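Local coordinates for uncharacterized protein (Leptospirillum rubarum, PDB 3OMD), which is of unknown function but belongs to the DUF5069 family and folds as a single all-alpha chain without beta strands, at residues F58-H62 with E63-E67. Sequence-based numbering, arbitrary orientation. Where two conformers were deposited one is given.
Sequences FGLDH and EKFAE
The Asp61 carboxylate caps the first turn of helix 62-69 by way of the Glu63 and Lys64 amides. Asp61 CB lies against the aliphatic stem of Lys64, 4.0 Å from Lys64 CG. Asp61 CG, set anti to the backbone N (chi1 175°), turns the carboxylate toward the amides that the helix start leaves without a carbonyl of a preceding turn. In the conformer described here, Asp61 OD2 does the gripping: it takes Lys64 N at 2.8 Å on its anti lone pair, with a nearly straight N-H...O angle of 161°, and Glu63 N in a weaker, strongly bent bond. A water donates to both Asp61 OD2 and Glu63 OE1, bridging two like charges that lie 4.4 Å apart and probably easing their repulsion. Asp61 is thus a classic N-cap, and the short linker before it leaves helix 50-58 through a Schellman motif in which Gly59 has positive phi. The helix pattern starts at once, Phe65 N bonding to Asp61 O at 2.9 Å, and Ala66 N to His62 O from above the carbonyl plane; Tyr46 OH is a second partner of His62 O. His62 CG lies between its backbone N and carbonyl carbon (chi1 62°), which stands the ring alongside Glu63, pointing the same way, its plane steeply inclined to the carboxylate. Glu63 CG covers one ring face, 3.5 Å from His62 CE1. An alanine in place of His62 would leave Glu63 CG without that ring face and is likely to make the glutamate chain more mobile. On the buried side, Leu60 CD1 loosely approaches Phe65 CD1 at 4.5 Å, where the Phe65 ring enters the core between helices 26-38 and 75-85 and meets the ring of Phe55.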
ATOM      1  N   PHE A  58       7.442  10.341   2.219  1.00 13.43           N
ATOM      2  CA  PHE A  58       6.829  11.233   3.208  1.00 14.10           C
ATOM      3  C   PHE A  58       7.681  11.443   4.440  1.00 14.35           C
ATOM      4  O   PHE A  58       7.327  12.237   5.305  1.00 16.10           O
ATOM      5  CB  PHE A  58       5.383  10.774   3.537  1.00 13.52           C
ATOM      6  CG  PHE A  58       4.457  10.923   2.363  1.00 12.87           C
ATOM      7  CD1 PHE A  58       4.048  12.194   1.942  1.00 13.06           C
ATOM      8  CD2 PHE A  58       4.040   9.815   1.651  1.00 12.45           C
ATOM      9  CE1 PHE A  58       3.226  12.359   0.818  1.00 13.10           C
ATOM     10  CE2 PHE A  58       3.195   9.978   0.523  1.00 12.37           C
ATOM     11  CZ  PHE A  58       2.814  11.243   0.117  1.00 12.81           C
ATOM     12  N   GLY A  59       8.829  10.763   4.496  1.00 14.01           N
ATOM     13  CA  GLY A  59       9.775  10.920   5.635  1.00 15.44           C
ATOM     14  C   GLY A  59       9.268  10.277   6.898  1.00 16.36           C
ATOM     15  O   GLY A  59       9.473  10.808   7.996  1.00 19.12           O
ATOM     16  N   LEU A  60       8.612   9.134   6.751  1.00 15.69           N
ATOM     17  CA  LEU A  60       8.075   8.398   7.887  1.00 15.82           C
ATOM     18  C   LEU A  60       8.931   7.202   8.246  1.00 15.75           C
ATOM     19  O   LEU A  60       9.496   6.531   7.381  1.00 15.99           O
ATOM     20  CB  LEU A  60       6.683   7.889   7.553  1.00 15.12           C
ATOM     21  CG  LEU A  60       5.622   8.952   7.205  1.00 15.30           C
ATOM     22  CD1 LEU A  60       4.316   8.296   6.629  1.00 16.18           C
ATOM     23  CD2 LEU A  60       5.310   9.890   8.387  1.00 17.02           C
ATOM     24  N   ASP A  61       9.015   6.929   9.541  0.50 16.99           N
ATOM     25  CA  ASP A  61       9.728   5.745  10.003  0.50 18.29           C
ATOM     26  C   ASP A  61       8.744   4.612  10.156  0.50 17.35           C
ATOM     27  O   ASP A  61       7.743   4.759  10.859  0.50 17.46           O
ATOM     28  CB  ASP A  61      10.417   6.037  11.336  0.50 19.11           C
ATOM     29  CG  ASP A  61      11.081   4.810  11.916  0.50 21.57           C
ATOM     30  OD1 ASP A  61      12.268   4.586  11.600  0.50 26.17           O
ATOM     31  OD2 ASP A  61      10.409   4.053  12.652  0.50 20.36           O
ATOM     32  N   HIS A  62       9.020   3.483   9.502  1.00 16.64           N
ATOM     33  CA  HIS A  62       8.092   2.321   9.503  1.00 17.11           C
ATOM     34  C   HIS A  62       7.784   1.783  10.910  1.00 16.09           C
ATOM     35  O   HIS A  62       6.662   1.270  11.152  1.00 17.20           O
ATOM     36  CB  HIS A  62       8.655   1.178   8.633  1.00 16.65           C
ATOM     37  CG  HIS A  62       9.978   0.623   9.105  1.00 18.87           C
ATOM     38  ND1 HIS A  62      10.098  -0.547   9.826  1.00 22.65           N
ATOM     39  CD2 HIS A  62      11.234   1.072   8.909  1.00 22.26           C
ATOM     40  CE1 HIS A  62      11.380  -0.781  10.073  1.00 22.67           C
ATOM     41  NE2 HIS A  62      12.094   0.187   9.524  1.00 25.13           N
ATOM     42  N   GLU A  63       8.766   1.876  11.825  1.00 18.64           N
ATOM     43  CA  GLU A  63       8.584   1.373  13.189  1.00 19.82           C
ATOM     44  C   GLU A  63       7.647   2.317  13.945  1.00 18.50           C
ATOM     45  O   GLU A  63       6.708   1.886  14.635  1.00 19.12           O
ATOM     46  CB  GLU A  63       9.917   1.241  13.954  1.00 21.55           C
ATOM     47  CG  GLU A  63      10.862   0.206  13.384  1.00 27.41           C
ATOM     48  CD  GLU A  63      12.240   0.167  14.063  1.00 34.42           C
ATOM     49  OE1 GLU A  63      12.550   0.970  14.981  1.00 37.70           O
ATOM     50  OE2 GLU A  63      13.043  -0.683  13.651  1.00 40.33           O
ATOM     51  N   LYS A  64       7.910   3.609  13.813  1.00 17.85           N
ATOM     52  CA  LYS A  64       7.027   4.609  14.460  1.00 17.26           C
ATOM     53  C   LYS A  64       5.623   4.585  13.898  1.00 16.52           C
ATOM     54  O   LYS A  64       4.659   4.732  14.672  1.00 16.86           O
ATOM     55  CB  LYS A  64       7.634   6.000  14.354  1.00 18.15           C
ATOM     56  CG  LYS A  64       8.979   6.112  15.065  1.00 21.57           C
ATOM     57  CD  LYS A  64       9.520   7.504  15.009  1.00 26.97           C
ATOM     58  CE  LYS A  64      10.841   7.558  15.783  1.00 33.50           C
ATOM     59  NZ  LYS A  64      11.398   8.944  15.805  1.00 38.62           N
ATOM     60  N   PHE A  65       5.482   4.368  12.589  1.00 15.26           N
ATOM     61  CA  PHE A  65       4.149   4.255  11.996  1.00 14.47           C
ATOM     62  C   PHE A  65       3.380   3.056  12.540  1.00 15.18           C
ATOM     63  O   PHE A  65       2.201   3.208  12.914  1.00 15.32           O
ATOM     64  CB  PHE A  65       4.310   4.201  10.476  1.00 14.59           C
ATOM     65  CG  PHE A  65       3.009   4.124   9.720  1.00 13.36           C
ATOM     66  CD1 PHE A  65       2.355   5.279   9.325  1.00 16.79           C
ATOM     67  CD2 PHE A  65       2.462   2.896   9.381  1.00 13.95           C
ATOM     68  CE1 PHE A  65       1.174   5.205   8.594  1.00 17.27           C
ATOM     69  CE2 PHE A  65       1.261   2.813   8.676  1.00 12.84           C
ATOM     70  CZ  PHE A  65       0.610   3.975   8.277  1.00 15.01           C
ATOM     71  N   ALA A  66       4.045   1.895  12.653  1.00 15.30           N
ATOM     72  CA  ALA A  66       3.367   0.717  13.173  1.00 16.92           C
ATOM     73  C   ALA A  66       2.961   0.954  14.622  1.00 18.33           C
ATOM     74  O   ALA A  66       1.882   0.534  15.021  1.00 20.04           O
ATOM     75  CB  ALA A  66       4.256  -0.558  13.034  1.00 17.66           C
ATOM     76  N   GLU A  67       3.822   1.588  15.412  1.00 18.54           N
ATOM     77  CA  GLU A  67       3.453   1.900  16.800  1.00 19.34           C
ATOM     78  C   GLU A  67       2.284   2.876  16.872  1.00 18.20           C
ATOM     79  O   GLU A  67       1.367   2.716  17.697  1.00 20.24           O
ATOM     80  CB  GLU A  67       4.644   2.486  17.564  1.00 20.42           C
ATOM     81  CG  GLU A  67       4.326   2.787  19.069  1.00 26.07           C
ATOM     82  CD  GLU A  67       3.961   1.539  19.886  1.00 32.18           C
ATOM     83  OE1 GLU A  67       4.439   0.430  19.516  1.00 34.59           O
ATOM     84  OE2 GLU A  67       3.189   1.666  20.885  1.00 35.18           O
TER
HETATM   85  O   HOH W   1      12.396   3.841  14.882  1.00 41.44           O